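Local coordinates for capsid protein (Bocavirus gorilla/GBoV1/2009, PDB 7LNK) that forms the T=1 icosahedral shell of a gorilla bocavirus, sixty copies assembling into a capsid that probably encloses the single-stranded DNA genome, at residues A[66-71]-A[385-390]; A[74-79]-A[381-386]; A[90-95]-A[448-453]. All coordinates share one frame; numbering follows the deposited sequence.

Contact 1. Residues A[66-71]-A[385-390]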
loop_
_atom_site.group_PDB
_atom_site.type_symbol
_atom_site.label_atom_id
_atom_site.label_comp_id
_atom_site.label_asym_id
_atom_site.label_seq_id
_atom_site.Cartn_x
_atom_site.Cartn_y
_atom_site.Cartn_z
ATOM N N ASN A 66 38.145 37.546 -85.448
ATOM C CA ASN A 66 39.280 36.633 -85.499
ATOM C C ASN A 66 40.261 36.993 -84.400
ATOM O O ASN A 66 40.888 38.054 -84.444
ATOM C CB ASN A 66 39.972 36.673 -86.857
ATOM C CG ASN A 66 40.993 35.583 -87.005
ATOM O OD1 ASN A 66 40.864 34.520 -86.411
ATOM N ND2 ASN A 66 42.014 35.834 -87.798
ATOM N N PHE A 67 40.390 36.116 -83.415
ATOM C CA PHE A 67 41.302 36.322 -82.302
ATOM C C PHE A 67 42.631 35.603 -82.473
ATOM O O PHE A 67 43.439 35.602 -81.546
ATOM C CB PHE A 67 40.637 35.916 -80.993
ATOM C CG PHE A 67 39.453 36.748 -80.665
ATOM C CD1 PHE A 67 39.611 37.983 -80.084
ATOM C CD2 PHE A 67 38.184 36.312 -80.965
ATOM C CE1 PHE A 67 38.528 38.759 -79.797
ATOM C CE2 PHE A 67 37.102 37.080 -80.678
ATOM C CZ PHE A 67 37.272 38.307 -80.093
ATOM N N ASN A 68 42.880 34.968 -83.616
ATOM C CA ASN A 68 44.024 34.067 -83.665
ATOM C C ASN A 68 45.254 34.824 -84.160
ATOM O O ASN A 68 45.525 34.954 -85.354
ATOM C CB ASN A 68 43.668 32.915 -84.592
ATOM C CG ASN A 68 44.677 31.822 -84.588
ATOM O OD1 ASN A 68 45.324 31.572 -83.591
ATOM N ND2 ASN A 68 44.821 31.154 -85.722
ATOM N N GLN A 69 46.049 35.261 -83.191
ATOM C CA GLN A 69 47.451 35.620 -83.289
ATOM C C GLN A 69 47.953 35.718 -81.858
ATOM O O GLN A 69 47.163 35.945 -80.945
ATOM C CB GLN A 69 47.643 36.922 -84.065
ATOM C CG GLN A 69 49.066 37.316 -84.288
ATOM C CD GLN A 69 49.187 38.462 -85.235
ATOM O OE1 GLN A 69 48.224 38.844 -85.873
ATOM N NE2 GLN A 69 50.356 39.061 -85.287
ATOM N N TYR A 70 49.262 35.609 -81.655
ATOM C CA TYR A 70 49.733 35.832 -80.292
ATOM C C TYR A 70 49.837 37.310 -79.958
ATOM O O TYR A 70 49.616 37.701 -78.810
ATOM C CB TYR A 70 51.069 35.144 -80.045
ATOM C CG TYR A 70 50.978 33.651 -79.970
ATOM C CD1 TYR A 70 50.618 33.029 -78.790
ATOM C CD2 TYR A 70 51.296 32.862 -81.049
ATOM C CE1 TYR A 70 50.545 31.673 -78.704
ATOM C CE2 TYR A 70 51.226 31.506 -80.969
ATOM C CZ TYR A 70 50.854 30.915 -79.795
ATOM O OH TYR A 70 50.788 29.552 -79.717
ATOM N N SER A 71 50.165 38.144 -80.942
ATOM C CA SER A 71 50.443 39.540 -80.647
ATOM C C SER A 71 49.204 40.278 -80.182
ATOM O O SER A 71 49.313 41.305 -79.504
ATOM C CB SER A 71 51.038 40.221 -81.870
ATOM O OG SER A 71 50.109 40.232 -82.925
ATOM N N HIS A 385 52.431 35.049 -84.721
ATOM C CA HIS A 385 52.056 33.789 -85.320
ATOM C C HIS A 385 50.584 33.560 -85.066
ATOM O O HIS A 385 50.040 34.043 -84.068
ATOM C CB HIS A 385 52.873 32.602 -84.790
ATOM C CG HIS A 385 54.189 32.429 -85.469
ATOM N ND1 HIS A 385 55.275 33.234 -85.223
ATOM C CD2 HIS A 385 54.599 31.510 -86.372
ATOM C CE1 HIS A 385 56.290 32.838 -85.969
ATOM N NE2 HIS A 385 55.906 31.791 -86.671
ATOM N N PRO A 386 49.920 32.815 -85.935
ATOM C CA PRO A 386 48.636 32.229 -85.562
ATOM C C PRO A 386 48.821 31.340 -84.346
ATOM O O PRO A 386 49.815 30.622 -84.233
ATOM C CB PRO A 386 48.257 31.416 -86.797
ATOM C CG PRO A 386 48.965 32.089 -87.889
ATOM C CD PRO A 386 50.250 32.574 -87.343
ATOM N N ILE A 387 47.871 31.403 -83.422
ATOM C CA ILE A 387 47.935 30.514 -82.272
ATOM C C ILE A 387 47.495 29.115 -82.675
ATOM O O ILE A 387 48.159 28.122 -82.365
ATOM C CB ILE A 387 47.074 31.060 -81.124
ATOM C CG1 ILE A 387 47.560 32.432 -80.701
ATOM C CG2 ILE A 387 47.143 30.130 -79.940
ATOM C CD1 ILE A 387 46.619 33.116 -79.776
ATOM N N TRP A 388 46.385 29.022 -83.398
ATOM C CA TRP A 388 45.787 27.751 -83.759
ATOM C C TRP A 388 45.425 27.742 -85.234
ATOM O O TRP A 388 45.431 28.773 -85.907
ATOM C CB TRP A 388 44.530 27.458 -82.938
ATOM C CG TRP A 388 43.472 28.498 -83.074
ATOM C CD1 TRP A 388 42.527 28.575 -84.043
ATOM C CD2 TRP A 388 43.204 29.570 -82.170
ATOM N NE1 TRP A 388 41.717 29.653 -83.831
ATOM C CE2 TRP A 388 42.109 30.279 -82.680
ATOM C CE3 TRP A 388 43.794 30.006 -80.986
ATOM C CZ2 TRP A 388 41.592 31.400 -82.049
ATOM C CZ3 TRP A 388 43.283 31.118 -80.367
ATOM C CH2 TRP A 388 42.194 31.804 -80.896
ATOM N N CYS A 389 45.113 26.551 -85.732
ATOM C CA CYS A 389 44.482 26.389 -87.029
ATOM C C CYS A 389 43.414 25.316 -86.918
ATOM O O CYS A 389 43.350 24.567 -85.943
ATOM C CB CYS A 389 45.489 26.041 -88.129
ATOM S SG CYS A 389 46.516 24.612 -87.852
ATOM N N LYS A 390 42.558 25.262 -87.927
ATOM C CA LYS A 390 41.501 24.264 -87.981
ATOM C C LYS A 390 42.051 22.980 -88.579
ATOM O O LYS A 390 42.599 22.988 -89.685
ATOM C CB LYS A 390 40.327 24.787 -88.804
ATOM C CG LYS A 390 39.189 23.811 -88.952
ATOM C CD LYS A 390 38.625 23.431 -87.617
ATOM C CE LYS A 390 37.286 22.753 -87.752
ATOM N NZ LYS A 390 37.398 21.507 -88.539
#
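A chi1 of -172° swings the amide of Asn-68 away from its own backbone N to meet residues 386-388, while Trp-388, with chi1 at 58°, holds its indole over its own backbone so that one ring face lies against that amide. Asn-68 OD1 accepts from Trp-388 N at 2.8 Å, a fairly straight bond whose donor is tilted from the carbonyl plane. Ile-387 N adds a weak bond to the same oxygen, so two successive backbone amides converge on it. Asn-68 ND2 faces Trp-388 O, but the modelled bond is very short and its exact length doubtful. Next to the amide, Asn-68 CB makes a CH-pi contact over the six-membered ring of Trp-388, 3.9 Å from its centroid. The loop 66-71 follows strand 62-65 and leads to helix 76-85; residues 385-390 run into strand 388-390, which pairs in parallel with strand 407-409. In the jelly-roll fold of parvovirus capsid proteins the second segment probably belongs to the long insertion between the G and H strands (207-223 and 415-420), and here it packs on the Trp-449 and Met-94 side chains of strands 437-453 and 86-108. Tyr-70 N donates to His-385 O at 3.0 Å, and Gln-69 CA approaches the same oxygen through a CA-H...O contact of 3.1 Å. Beyond this backbone junction, Ile-387 CG1 sits almost squarely over the phenol ring of Tyr-70, 3.5 Å from its centroid, with CG2 beside the hydroxyl end. His-385 directs its imidazole away from the loop, where ND1 bonds to Thr-382 OG1.

Contact 2. Residues A[74-79]-A[381-386]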
loop_
_atom_site.group_PDB
_atom_site.type_symbol
_atom_site.label_atom_id
_atom_site.label_comp_id
_atom_site.label_asym_id
_atom_site.label_seq_id
_atom_site.Cartn_x
_atom_site.Cartn_y
_atom_site.Cartn_z
ATOM N N PHE A 74 48.963 39.526 -76.282
ATOM C CA PHE A 74 50.122 39.792 -75.444
ATOM C C PHE A 74 50.765 41.094 -75.867
ATOM O O PHE A 74 51.044 41.299 -77.050
ATOM C CB PHE A 74 51.184 38.689 -75.528
ATOM C CG PHE A 74 50.790 37.396 -74.891
ATOM C CD1 PHE A 74 50.996 37.191 -73.546
ATOM C CD2 PHE A 74 50.230 36.382 -75.634
ATOM C CE1 PHE A 74 50.648 36.006 -72.961
ATOM C CE2 PHE A 74 49.877 35.199 -75.048
ATOM C CZ PHE A 74 50.087 35.009 -73.715
ATOM N N SER A 75 51.002 41.966 -74.905
ATOM C CA SER A 75 51.869 43.088 -75.168
ATOM C C SER A 75 53.279 42.574 -75.375
ATOM O O SER A 75 53.611 41.462 -74.966
ATOM C CB SER A 75 51.828 44.079 -74.016
ATOM O OG SER A 75 52.345 43.522 -72.831
ATOM N N PRO A 76 54.128 43.353 -76.034
ATOM C CA PRO A 76 55.523 42.930 -76.176
ATOM C C PRO A 76 56.216 42.752 -74.842
ATOM O O PRO A 76 57.109 41.909 -74.717
ATOM C CB PRO A 76 56.130 44.067 -76.996
ATOM C CG PRO A 76 54.998 44.624 -77.727
ATOM C CD PRO A 76 53.840 44.553 -76.827
ATOM N N GLN A 77 55.827 43.531 -73.838
ATOM C CA GLN A 77 56.298 43.299 -72.481
ATOM C C GLN A 77 55.850 41.942 -71.977
ATOM O O GLN A 77 56.650 41.162 -71.455
ATOM C CB GLN A 77 55.770 44.400 -71.570
ATOM C CG GLN A 77 56.193 44.299 -70.134
ATOM C CD GLN A 77 57.670 44.438 -69.975
ATOM O OE1 GLN A 77 58.381 43.464 -69.744
ATOM N NE2 GLN A 77 58.158 45.646 -70.159
ATOM N N ASP A 78 54.563 41.647 -72.121
ATOM C CA ASP A 78 54.034 40.390 -71.624
ATOM C C ASP A 78 54.585 39.214 -72.406
ATOM O O ASP A 78 54.833 38.148 -71.837
ATOM C CB ASP A 78 52.516 40.413 -71.693
ATOM C CG ASP A 78 51.911 41.379 -70.712
ATOM O OD1 ASP A 78 52.615 41.805 -69.777
ATOM O OD2 ASP A 78 50.728 41.724 -70.885
ATOM N N TRP A 79 54.779 39.381 -73.711
ATOM C CA TRP A 79 55.348 38.299 -74.499
ATOM C C TRP A 79 56.791 38.040 -74.108
ATOM O O TRP A 79 57.213 36.886 -74.005
ATOM C CB TRP A 79 55.260 38.616 -75.984
ATOM C CG TRP A 79 55.811 37.524 -76.817
ATOM C CD1 TRP A 79 57.020 37.489 -77.413
ATOM C CD2 TRP A 79 55.159 36.303 -77.159
ATOM N NE1 TRP A 79 57.177 36.320 -78.099
ATOM C CE2 TRP A 79 56.042 35.573 -77.959
ATOM C CE3 TRP A 79 53.910 35.757 -76.863
ATOM C CZ2 TRP A 79 55.722 34.327 -78.468
ATOM C CZ3 TRP A 79 53.596 34.526 -77.368
ATOM C CH2 TRP A 79 54.496 33.821 -78.162
ATOM N N ILE A 381 57.762 29.597 -82.844
ATOM C CA ILE A 381 56.793 30.663 -83.069
ATOM C C ILE A 381 57.226 31.942 -82.365
ATOM O O ILE A 381 57.971 31.932 -81.385
ATOM C CB ILE A 381 55.401 30.234 -82.591
ATOM C CG1 ILE A 381 55.442 29.994 -81.090
ATOM C CG2 ILE A 381 54.979 28.991 -83.303
ATOM C CD1 ILE A 381 54.134 29.815 -80.469
ATOM N N THR A 382 56.726 33.064 -82.873
ATOM C CA THR A 382 57.005 34.399 -82.367
ATOM C C THR A 382 55.720 35.018 -81.847
ATOM O O THR A 382 54.658 34.398 -81.841
ATOM C CB THR A 382 57.596 35.313 -83.443
ATOM O OG1 THR A 382 56.676 35.428 -84.530
ATOM C CG2 THR A 382 58.891 34.770 -83.949
ATOM N N ARG A 383 55.832 36.269 -81.408
ATOM C CA ARG A 383 54.656 36.995 -80.958
ATOM C C ARG A 383 53.697 37.249 -82.108
ATOM O O ARG A 383 52.486 37.353 -81.898
ATOM C CB ARG A 383 55.074 38.297 -80.289
ATOM C CG ARG A 383 53.928 39.132 -79.809
ATOM C CD ARG A 383 54.414 40.363 -79.099
ATOM N NE ARG A 383 53.309 41.229 -78.734
ATOM C CZ ARG A 383 52.839 42.186 -79.519
ATOM N NH1 ARG A 383 53.400 42.410 -80.693
ATOM N NH2 ARG A 383 51.824 42.932 -79.124
ATOM N N GLU A 384 54.203 37.337 -83.336
ATOM C CA GLU A 384 53.292 37.256 -84.470
ATOM C C GLU A 384 53.398 35.869 -85.092
ATOM O O GLU A 384 54.281 35.556 -85.884
ATOM C CB GLU A 384 53.632 38.333 -85.491
ATOM C CG GLU A 384 53.516 39.746 -84.967
ATOM C CD GLU A 384 54.766 40.176 -84.242
ATOM O OE1 GLU A 384 55.697 39.353 -84.158
ATOM O OE2 GLU A 384 54.807 41.311 -83.727
ATOM N N HIS A 385 52.431 35.049 -84.721
ATOM C CA HIS A 385 52.056 33.789 -85.320
ATOM C C HIS A 385 50.584 33.560 -85.066
ATOM O O HIS A 385 50.040 34.043 -84.068
ATOM C CB HIS A 385 52.873 32.602 -84.790
ATOM C CG HIS A 385 54.189 32.429 -85.469
ATOM N ND1 HIS A 385 55.275 33.234 -85.223
ATOM C CD2 HIS A 385 54.599 31.510 -86.372
ATOM C CE1 HIS A 385 56.290 32.838 -85.969
ATOM N NE2 HIS A 385 55.906 31.791 -86.671
ATOM N N PRO A 386 49.920 32.815 -85.935
ATOM C CA PRO A 386 48.636 32.229 -85.562
ATOM C C PRO A 386 48.821 31.340 -84.346
ATOM O O PRO A 386 49.815 30.622 -84.233
ATOM C CB PRO A 386 48.257 31.416 -86.797
ATOM C CG PRO A 386 48.965 32.089 -87.889
ATOM C CD PRO A 386 50.250 32.574 -87.343
#
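Arg-383 and Trp-79 carry this contact, with Pro-76 closing over the end of the arginine. The Arg-383 chain runs fully extended from CG to NE, it and Trp-79 sliding past each other in opposite senses. Arg-383 CB stands over the five-membered ring of Trp-79, 3.5 Å from its centroid and nearly on the ring normal. Farther round the indole, Trp-79 CZ2 comes within 3.4 Å of Thr-382 C. With its CG anti to the backbone N (chi1 -179°), Trp-79 lays its indole along the Arg-383 chain, and its NE1 is satisfied by Met-500 O.

At the far end of the chain, the guanidinium is turned 72° from the indole plane. Its NE and NH2 both donate to Phe-74 O, each at 2.8 Å, in a side-on grip on one carbonyl oxygen. NH2 lies in the carbonyl plane, whereas NE approaches from above it. Pro-76 CG packs over one guanidinium face, 3.7 Å above its plane. Ser-75 caps helix 76-85, its OG accepting from Asp-78 N, so the gripped carbonyl lies just ahead of the helix N-terminus. Trp-459 of a neighbouring subunit packs on Arg-383 and Ser-75.

Arg-383 NH1 forms a salt bridge to the adjacent Glu-384 OE2 at 3.5 Å, which probably offsets part of the buried positive charge; the paired donors to Phe-74 O fix the rotation of the guanidinium and tie the loop 381-386 to the start of the helix.

Contact 3. Residues A[90-95]-A[448-453]; sequences RPKAML and VWEVER
Pro-91 CB lies over one face of the Trp-449 indole near its CZ3 corner, and Pro-91 CG, just beyond the rim, comes to 3.4 Å from Trp-449 CZ3. On the other side of the strands, the Arg-90 guanidinium presents its NE/NH2 edge to Glu-450, with OE1 near its plane. Arg-90 NE and NH2 both donate to Glu-450 OE1, each at 2.9 Å, and reach it from the same side, above the carboxylate plane. The guanidinium and carboxylate are turned 49° apart. Arg-90 NH1 bonds to Cys-215 O, and Trp-217 makes a cation-pi contact with the guanidinium.

The strands are antiparallel. Arg-90 and Glu-450 form a hydrogen-bonded pair, Pro-91 and Trp-449 a non-hydrogen-bonded one. Next comes a classic beta bulge: Lys-92 N, at 2.7 Å, and Ala-93 N, at 3.3 Å, both donate to Val-448 O, while Val-448 N returns a bond to Ala-93 O.

Trp-449 NE1 bonds to Thr-24 OG1. Strand 437-453 pairs with strand 21-33 on one side, through the backbones of Trp-449 and Val-22, and with residues 90-93 on the other; beyond, Lys-92 pairs with Phe-213 of strand 207-223, the BIDG order of the viral jelly roll.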
loop_
_atom_site.group_PDB
_atom_site.type_symbol
_atom_site.label_atom_id
_atom_site.label_comp_id
_atom_site.label_asym_id
_atom_site.label_seq_id
_atom_site.Cartn_x
_atom_site.Cartn_y
_atom_site.Cartn_z
ATOM N N ARG A 90 50.211 27.047 -72.843
ATOM C CA ARG A 90 49.125 26.721 -73.752
ATOM C C ARG A 90 47.906 27.530 -73.356
ATOM O O ARG A 90 47.794 27.964 -72.206
ATOM C CB ARG A 90 48.814 25.224 -73.737
ATOM C CG ARG A 90 48.490 24.705 -72.384
ATOM C CD ARG A 90 48.170 23.261 -72.454
ATOM N NE ARG A 90 47.878 22.735 -71.136
ATOM C CZ ARG A 90 47.631 21.459 -70.894
ATOM N NH1 ARG A 90 47.635 20.590 -71.891
ATOM N NH2 ARG A 90 47.378 21.055 -69.661
ATOM N N PRO A 91 46.985 27.764 -74.284
ATOM C CA PRO A 91 45.711 28.370 -73.909
ATOM C C PRO A 91 44.919 27.437 -73.013
ATOM O O PRO A 91 44.933 26.217 -73.176
ATOM C CB PRO A 91 45.010 28.557 -75.252
ATOM C CG PRO A 91 46.065 28.583 -76.230
ATOM C CD PRO A 91 47.103 27.634 -75.740
ATOM N N LYS A 92 44.207 28.029 -72.062
ATOM C CA LYS A 92 43.378 27.267 -71.140
ATOM C C LYS A 92 41.902 27.558 -71.362
ATOM O O LYS A 92 41.150 26.653 -71.729
ATOM C CB LYS A 92 43.794 27.570 -69.698
ATOM C CG LYS A 92 43.014 26.843 -68.645
ATOM C CD LYS A 92 43.213 25.355 -68.762
ATOM C CE LYS A 92 42.560 24.627 -67.606
ATOM N NZ LYS A 92 42.575 23.154 -67.810
ATOM N N ALA A 93 41.464 28.790 -71.141
ATOM C CA ALA A 93 40.078 29.172 -71.329
ATOM C C ALA A 93 40.009 30.555 -71.953
ATOM O O ALA A 93 40.744 31.463 -71.569
ATOM C CB ALA A 93 39.317 29.160 -70.011
ATOM N N MET A 94 39.118 30.702 -72.925
ATOM C CA MET A 94 38.852 31.974 -73.574
ATOM C C MET A 94 37.477 32.458 -73.155
ATOM O O MET A 94 36.549 31.663 -73.006
ATOM C CB MET A 94 38.904 31.849 -75.096
ATOM C CG MET A 94 38.690 33.146 -75.829
ATOM S SD MET A 94 38.713 32.979 -77.621
ATOM C CE MET A 94 40.457 32.859 -77.945
ATOM N N LEU A 95 37.353 33.760 -72.941
ATOM C CA LEU A 95 36.062 34.383 -72.708
ATOM C C LEU A 95 36.016 35.670 -73.509
ATOM O O LEU A 95 36.872 36.539 -73.335
ATOM C CB LEU A 95 35.838 34.648 -71.220
ATOM C CG LEU A 95 34.452 35.095 -70.764
ATOM C CD1 LEU A 95 34.165 34.505 -69.413
ATOM C CD2 LEU A 95 34.385 36.583 -70.668
ATOM N N VAL A 448 42.828 32.700 -70.367
ATOM C CA VAL A 448 43.646 32.129 -69.310
ATOM C C VAL A 448 44.659 31.221 -69.982
ATOM O O VAL A 448 44.297 30.388 -70.817
ATOM C CB VAL A 448 42.800 31.360 -68.289
ATOM C CG1 VAL A 448 43.690 30.722 -67.257
ATOM C CG2 VAL A 448 41.809 32.282 -67.636
ATOM N N TRP A 449 45.925 31.401 -69.642
ATOM C CA TRP A 449 47.027 30.693 -70.269
ATOM C C TRP A 449 47.718 29.849 -69.217
ATOM O O TRP A 449 48.272 30.387 -68.260
ATOM C CB TRP A 449 48.026 31.678 -70.869
ATOM C CG TRP A 449 47.511 32.463 -72.009
ATOM C CD1 TRP A 449 46.881 33.659 -71.948
ATOM C CD2 TRP A 449 47.652 32.152 -73.393
ATOM N NE1 TRP A 449 46.577 34.097 -73.207
ATOM C CE2 TRP A 449 47.049 33.190 -74.114
ATOM C CE3 TRP A 449 48.224 31.093 -74.092
ATOM C CZ2 TRP A 449 46.995 33.196 -75.495
ATOM C CZ3 TRP A 449 48.172 31.105 -75.455
ATOM C CH2 TRP A 449 47.559 32.143 -76.146
ATOM N N GLU A 450 47.695 28.537 -69.393
ATOM C CA GLU A 450 48.398 27.657 -68.475
ATOM C C GLU A 450 49.886 27.685 -68.791
ATOM O O GLU A 450 50.284 27.505 -69.942
ATOM C CB GLU A 450 47.848 26.241 -68.580
ATOM C CG GLU A 450 48.433 25.289 -67.579
ATOM C CD GLU A 450 47.832 23.913 -67.683
ATOM O OE1 GLU A 450 46.974 23.710 -68.564
ATOM O OE2 GLU A 450 48.216 23.034 -66.888
ATOM N N VAL A 451 50.708 27.931 -67.773
ATOM C CA VAL A 451 52.138 28.120 -67.966
ATOM C C VAL A 451 52.910 27.225 -67.008
ATOM O O VAL A 451 52.367 26.685 -66.045
ATOM C CB VAL A 451 52.568 29.589 -67.782
ATOM C CG1 VAL A 451 51.944 30.458 -68.834
ATOM C CG2 VAL A 451 52.182 30.076 -66.429
ATOM N N GLU A 452 54.196 27.067 -67.300
ATOM C CA GLU A 452 55.102 26.256 -66.500
ATOM C C GLU A 452 56.448 26.955 -66.440
ATOM O O GLU A 452 56.980 27.357 -67.476
ATOM C CB GLU A 452 55.255 24.860 -67.109
ATOM C CG GLU A 452 56.116 23.895 -66.336
ATOM C CD GLU A 452 55.510 23.470 -65.030
ATOM O OE1 GLU A 452 54.303 23.704 -64.826
ATOM O OE2 GLU A 452 56.240 22.893 -64.201
ATOM N N ARG A 453 57.001 27.093 -65.242
ATOM C CA ARG A 453 58.303 27.715 -65.066
ATOM C C ARG A 453 59.411 26.689 -65.213
ATOM O O ARG A 453 59.267 25.529 -64.826
ATOM C CB ARG A 453 58.417 28.392 -63.705
ATOM C CG ARG A 453 57.508 29.565 -63.543
ATOM C CD ARG A 453 57.740 30.259 -62.240
ATOM N NE ARG A 453 56.839 31.387 -62.086
ATOM C CZ ARG A 453 57.054 32.581 -62.615
ATOM N NH1 ARG A 453 58.137 32.801 -63.337
ATOM N NH2 ARG A 453 56.179 33.554 -62.427
#

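Contact 1 lies nearest the centre of the chain, about 5 Å from it (centre to centre); contact 2 is equally buried but lies about 13 Å out, beside a subunit interface, and contact 3, about 19 Å out, is only partly buried. Contacts 1 and 2 hold the same second element, the loop through His-385 and Pro-386, against successive parts of the connection from strand 62-65 into helix 76-85. Contact 3 is a strand pair of the barrel, whose Trp-449 meets Phe-74 of contact 2 and Tyr-70 and Ile-387 of contact 1. Chemistry follows place: an amide against backbone, an arginine on a carbonyl, and, on the more open sheet, an arginine-glutamate pair.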